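Local coordinates for Molybdate/tungstate binding protein (Sporomusa ovata, PDB 1FR3) that binds molybdate and tungstate oxyanions as a hexameric Mop protein and probably serves to store or buffer them in the cell, at residues Ile25-Lys30 against Leu34-Thr39; Val21-Val26 against Asp41-Leu46. All coordinates share one frame; numbering follows the deposited sequence.

Interaction 1. Residues Ile25-Lys30 against Leu34-Thr39. With WO4 (tungstate(VI)ion), chain R.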
loop_
_atom_site.group_PDB
_atom_site.type_symbol
_atom_site.label_atom_id
_atom_site.label_comp_id
_atom_site.label_asym_id
_atom_site.label_seq_id
_atom_site.Cartn_x
_atom_site.Cartn_y
_atom_site.Cartn_z
ATOM N N ILE A 25 8.591 -5.102 13.839
ATOM C CA ILE A 25 7.899 -5.041 15.120
ATOM C C ILE A 25 7.033 -6.303 15.214
ATOM O O ILE A 25 6.107 -6.449 14.417
ATOM C CB ILE A 25 6.996 -3.807 15.270
ATOM C CG1 ILE A 25 7.688 -2.521 14.820
ATOM C CG2 ILE A 25 6.507 -3.662 16.707
ATOM C CD1 ILE A 25 8.976 -2.162 15.504
ATOM N N VAL A 26 7.421 -7.204 16.102
ATOM C CA VAL A 26 6.690 -8.461 16.274
ATOM C C VAL A 26 5.716 -8.266 17.436
ATOM O O VAL A 26 6.136 -7.885 18.529
ATOM C CB VAL A 26 7.610 -9.652 16.578
ATOM C CG1 VAL A 26 6.789 -10.939 16.590
ATOM C CG2 VAL A 26 8.725 -9.764 15.546
ATOM N N MET A 27 4.432 -8.485 17.182
ATOM C CA MET A 27 3.425 -8.264 18.208
ATOM C C MET A 27 2.554 -9.489 18.427
ATOM O O MET A 27 2.475 -10.384 17.584
ATOM C CB MET A 27 2.524 -7.101 17.752
ATOM C CG MET A 27 3.254 -5.769 17.669
ATOM S SD MET A 27 2.306 -4.520 16.763
ATOM C CE MET A 27 2.598 -5.043 15.075
ATOM N N ASP A 28 1.895 -9.515 19.577
ATOM C CA ASP A 28 0.920 -10.556 19.866
ATOM C C ASP A 28 -0.469 -9.909 19.881
ATOM O O ASP A 28 -0.648 -8.871 20.515
ATOM C CB ASP A 28 1.142 -11.244 21.216
ATOM C CG ASP A 28 0.062 -12.290 21.463
ATOM O OD1 ASP A 28 -0.850 -12.010 22.265
ATOM O OD2 ASP A 28 0.127 -13.375 20.853
ATOM N N TYR A 29 -1.391 -10.530 19.164
ATOM C CA TYR A 29 -2.773 -10.077 19.174
ATOM C C TYR A 29 -3.659 -11.267 19.565
ATOM O O TYR A 29 -3.958 -12.105 18.715
ATOM C CB TYR A 29 -3.239 -9.515 17.827
ATOM C CG TYR A 29 -4.672 -9.015 17.957
ATOM C CD1 TYR A 29 -4.943 -7.907 18.750
ATOM C CD2 TYR A 29 -5.710 -9.659 17.317
ATOM C CE1 TYR A 29 -6.241 -7.442 18.888
ATOM C CE2 TYR A 29 -7.013 -9.204 17.455
ATOM C CZ TYR A 29 -7.258 -8.101 18.239
ATOM O OH TYR A 29 -8.552 -7.640 18.380
ATOM N N LYS A 30 -4.050 -11.323 20.838
ATOM C CA LYS A 30 -4.918 -12.399 21.308
ATOM C C LYS A 30 -4.407 -13.770 20.896
ATOM O O LYS A 30 -5.194 -14.671 20.587
ATOM C CB LYS A 30 -6.349 -12.167 20.795
ATOM C CG LYS A 30 -6.949 -10.833 21.209
ATOM C CD LYS A 30 -8.365 -10.642 20.675
ATOM C CE LYS A 30 -8.940 -9.326 21.184
ATOM N NZ LYS A 30 -10.220 -8.985 20.498
ATOM N N LEU A 34 1.671 -10.887 14.950
ATOM C CA LEU A 34 1.566 -9.866 13.910
ATOM C C LEU A 34 2.985 -9.352 13.638
ATOM O O LEU A 34 3.825 -9.374 14.546
ATOM C CB LEU A 34 0.679 -8.698 14.317
ATOM C CG LEU A 34 -0.756 -8.998 14.764
ATOM C CD1 LEU A 34 -1.465 -7.708 15.150
ATOM C CD2 LEU A 34 -1.505 -9.731 13.655
ATOM N N VAL A 35 3.235 -8.914 12.417
ATOM C CA VAL A 35 4.544 -8.377 12.063
ATOM C C VAL A 35 4.349 -7.083 11.266
ATOM O O VAL A 35 3.705 -7.098 10.217
ATOM C CB VAL A 35 5.412 -9.349 11.252
ATOM C CG1 VAL A 35 6.758 -8.725 10.889
ATOM C CG2 VAL A 35 5.633 -10.633 12.046
ATOM N N ALA A 36 4.882 -5.993 11.808
ATOM C CA ALA A 36 4.830 -4.711 11.118
ATOM C C ALA A 36 6.259 -4.311 10.726
ATOM O O ALA A 36 7.196 -4.529 11.500
ATOM C CB ALA A 36 4.212 -3.631 11.998
ATOM N N ALA A 37 6.418 -3.757 9.540
ATOM C CA ALA A 37 7.714 -3.239 9.092
ATOM C C ALA A 37 7.568 -1.719 8.981
ATOM O O ALA A 37 6.846 -1.237 8.105
ATOM C CB ALA A 37 8.158 -3.870 7.798
ATOM N N ILE A 38 8.205 -1.011 9.901
ATOM C CA ILE A 38 8.130 0.449 9.955
ATOM C C ILE A 38 9.529 1.049 9.960
ATOM O O ILE A 38 10.509 0.303 9.998
ATOM C CB ILE A 38 7.344 0.921 11.189
ATOM C CG1 ILE A 38 8.075 0.576 12.492
ATOM C CG2 ILE A 38 5.944 0.302 11.182
ATOM C CD1 ILE A 38 7.363 1.016 13.752
ATOM N N THR A 39 9.645 2.379 9.919
ATOM C CA THR A 39 11.000 2.949 9.936
ATOM C C THR A 39 11.592 2.947 11.341
ATOM O O THR A 39 10.883 2.992 12.343
ATOM C CB THR A 39 11.014 4.385 9.382
ATOM O OG1 THR A 39 10.239 5.206 10.262
ATOM C CG2 THR A 39 10.429 4.426 7.977
HETATM W W WO4 R . 6.248 4.153 8.905
HETATM O O1 WO4 R . 7.538 4.377 10.077
HETATM O O2 WO4 R . 4.776 3.548 9.686
HETATM O O3 WO4 R . 6.781 2.971 7.743
HETATM O O4 WO4 R . 5.846 5.671 8.117
#

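Interaction 2. Residues Val21-Val26 against Asp41-Leu46. With WO4 (tungstate(VI)ion), chain N.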
loop_
_atom_site.group_PDB
_atom_site.type_symbol
_atom_site.label_atom_id
_atom_site.label_comp_id
_atom_site.label_asym_id
_atom_site.label_seq_id
_atom_site.Cartn_x
_atom_site.Cartn_y
_atom_site.Cartn_z
ATOM N N VAL A 21 17.454 1.079 8.118
ATOM C CA VAL A 21 16.343 1.953 7.739
ATOM C C VAL A 21 15.011 1.484 8.306
ATOM O O VAL A 21 14.246 2.284 8.847
ATOM C CB VAL A 21 16.254 2.018 6.202
ATOM C CG1 VAL A 21 14.991 2.719 5.731
ATOM C CG2 VAL A 21 17.503 2.712 5.666
ATOM N N MET A 22 14.768 0.185 8.216
ATOM C CA MET A 22 13.532 -0.416 8.684
ATOM C C MET A 22 13.681 -1.169 9.998
ATOM O O MET A 22 14.766 -1.583 10.397
ATOM C CB MET A 22 12.998 -1.382 7.613
ATOM C CG MET A 22 12.744 -0.722 6.266
ATOM S SD MET A 22 11.530 0.601 6.285
ATOM C CE MET A 22 10.027 -0.297 6.670
ATOM N N ALA A 23 12.548 -1.392 10.654
ATOM C CA ALA A 23 12.500 -2.149 11.898
ATOM C C ALA A 23 11.343 -3.144 11.835
ATOM O O ALA A 23 10.280 -2.810 11.305
ATOM C CB ALA A 23 12.312 -1.229 13.093
ATOM N N LYS A 24 11.577 -4.353 12.314
ATOM C CA LYS A 24 10.530 -5.368 12.377
ATOM C C LYS A 24 9.905 -5.304 13.764
ATOM O O LYS A 24 10.613 -5.444 14.760
ATOM C CB LYS A 24 11.101 -6.767 12.124
ATOM C CG LYS A 24 10.074 -7.874 12.331
ATOM C CD LYS A 24 10.614 -9.261 12.070
ATOM C CE LYS A 24 11.731 -9.677 13.005
ATOM N NZ LYS A 24 12.044 -11.136 12.883
ATOM N N ILE A 25 8.591 -5.102 13.839
ATOM C CA ILE A 25 7.899 -5.041 15.120
ATOM C C ILE A 25 7.033 -6.303 15.214
ATOM O O ILE A 25 6.107 -6.449 14.417
ATOM C CB ILE A 25 6.996 -3.807 15.270
ATOM C CG1 ILE A 25 7.688 -2.521 14.820
ATOM C CG2 ILE A 25 6.507 -3.662 16.707
ATOM C CD1 ILE A 25 8.976 -2.162 15.504
ATOM N N VAL A 26 7.421 -7.204 16.102
ATOM C CA VAL A 26 6.690 -8.461 16.274
ATOM C C VAL A 26 5.716 -8.266 17.436
ATOM O O VAL A 26 6.136 -7.885 18.529
ATOM C CB VAL A 26 7.610 -9.652 16.578
ATOM C CG1 VAL A 26 6.789 -10.939 16.590
ATOM C CG2 VAL A 26 8.725 -9.764 15.546
ATOM N N ASP A 41 13.036 5.357 12.538
ATOM C CA ASP A 41 12.676 6.680 13.026
ATOM C C ASP A 41 11.431 6.600 13.907
ATOM O O ASP A 41 11.342 7.243 14.950
ATOM C CB ASP A 41 12.414 7.620 11.847
ATOM C CG ASP A 41 13.628 7.742 10.933
ATOM O OD1 ASP A 41 13.954 6.712 10.300
ATOM O OD2 ASP A 41 14.204 8.841 10.847
ATOM N N SER A 42 10.466 5.789 13.468
ATOM C CA SER A 42 9.223 5.620 14.224
ATOM C C SER A 42 9.459 4.890 15.539
ATOM O O SER A 42 8.807 5.184 16.541
ATOM C CB SER A 42 8.200 4.869 13.370
ATOM O OG SER A 42 7.745 5.675 12.297
ATOM N N VAL A 43 10.368 3.914 15.543
ATOM C CA VAL A 43 10.684 3.208 16.790
ATOM C C VAL A 43 11.200 4.202 17.831
ATOM O O VAL A 43 10.799 4.165 18.991
ATOM C CB VAL A 43 11.709 2.090 16.551
ATOM C CG1 VAL A 43 12.195 1.501 17.867
ATOM C CG2 VAL A 43 11.072 1.007 15.685
ATOM N N ALA A 44 12.079 5.086 17.379
ATOM C CA ALA A 44 12.656 6.121 18.225
ATOM C C ALA A 44 11.614 7.133 18.690
ATOM O O ALA A 44 11.524 7.446 19.874
ATOM C CB ALA A 44 13.758 6.842 17.457
ATOM N N ASP A 45 10.790 7.605 17.761
ATOM C CA ASP A 45 9.755 8.588 18.067
ATOM C C ASP A 45 8.733 8.049 19.054
ATOM O O ASP A 45 8.372 8.716 20.024
ATOM C CB ASP A 45 9.094 9.055 16.771
ATOM C CG ASP A 45 8.094 10.179 16.940
ATOM O OD1 ASP A 45 8.235 11.009 17.867
ATOM O OD2 ASP A 45 7.146 10.230 16.122
ATOM N N LEU A 46 8.240 6.839 18.808
ATOM C CA LEU A 46 7.253 6.212 19.674
ATOM C C LEU A 46 7.892 5.586 20.909
ATOM O O LEU A 46 7.205 5.230 21.868
ATOM C CB LEU A 46 6.466 5.151 18.891
ATOM C CG LEU A 46 5.326 5.638 17.997
ATOM C CD1 LEU A 46 5.837 6.478 16.836
ATOM C CD2 LEU A 46 4.500 4.470 17.468
HETATM W W WO4 N . 17.318 -2.732 5.930
HETATM O O1 WO4 N . 16.334 -1.507 6.707
HETATM O O2 WO4 N . 16.636 -4.333 6.195
HETATM O O3 WO4 N . 17.425 -2.362 4.224
HETATM O O4 WO4 N . 18.935 -2.704 6.643
HETATM O O HOH W 1 14.608 4.933 8.363
#

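Interaction 1. Residues Ile25-Lys30 against Leu34-Thr39
I25 and I38 cross at about a right angle on the face of the hairpin that also carries M27 and L34, CG1 of I25 lying 3.7 Å from CD1 of I38. The I38 chain reaches its partner because CG1 sits between the backbone N and the carbonyl carbon (chi1 66°) and then runs on extended, while CG2 turns to the tungstate beside it. M27 shares this face: its chain bends at chi3 (-78°), bringing the methyl CE back over the hairpin partner, 3.8 Å from A36 CB and a little farther from L34 CB. At the turn end, L34 lays CD1 against the Y29 side chain, 3.7 Å from Y29 CB. V26 and V35 form the non-hydrogen-bonded pair between, their side chains on the other face. On either side of it, I25 with A36 and M27 with L34 are antiparallel hydrogen-bonded pairs, each closed by two nearly straight bonds; the I25 N to A36 O bond measures 2.8 Å. Past the paired region, T39 grips one tungstate oxygen, O1, twice: through its backbone N at 2.9 Å and its hydroxyl OG1 at 2.8 Å. A serine in place of I38 would probably leave I25 CG1 without its apolar mate and thin the wall beside the anion. S4, R6, K59 and A60 of the third subunit complete this site together with S42. The hairpin belongs to the OB-like sheet of the TOBE domain: strand 22-29 is flanked on its other edge by strand 7-18, V54 and A56 of strand 53-58 pack under M27 and L34, and L48 covers I25 and I38.

Interaction 2. Residues Val21-Val26 against Asp41-Leu46
In this TOBE domain of OB-like fold, the short helix 40-46 packs on the start of strand 22-29, next to an anion site where three subunits meet. The strand presents A23 and I25, two residues apart and therefore on the same face, and the helix answers with V43. One methyl, V43 CG2, bridges both: it lies 3.6 Å from A23 CB and 3.8 Å from I25 CD1. V43 holds this branch anti to its carbonyl carbon, with CG1 anti to the backbone N (chi1 171°). The I25 and V43 chains run antiparallel alongside each other, touching through CD1 and CG2. All three residues are buried, and K18 of strand 7-18 also touches V43. Where the strand begins, backbone amides take over: V21 N and M22 N both point to oxygen O1 of a tungstate, the M22 bond being the shorter at 2.8 Å. The same amides of the fourth and fifth subunits bind this ion too. D41, near the start of the helix, forms a salt bridge through OD2 to K24 of the fifth subunit, and K24 of this strand in turn reaches D41 of the fourth subunit. Between V21 and D41 a single water completes the contact, donating to V21 O and to D41 OD1 at 2.7 Å each.

Both interactions are buried and start from strand 22-29, sharing I25, which meets I38 in interaction 1 and V43 in interaction 2. Interaction 1, near the centre of the chain, is sheet pairing: backbone bonds set the register and apolar side chains fill one face. Interaction 2, farther out, joins strand to helix over a much smaller area by a few methyl contacts and one water. The two are linked directly, since I38 O lies 2.7 Å from A23 N, a probable hydrogen bond. Interaction 1 borders one tungstate; interaction 2 borders a second through its strand and shares the first through S42 of its helix.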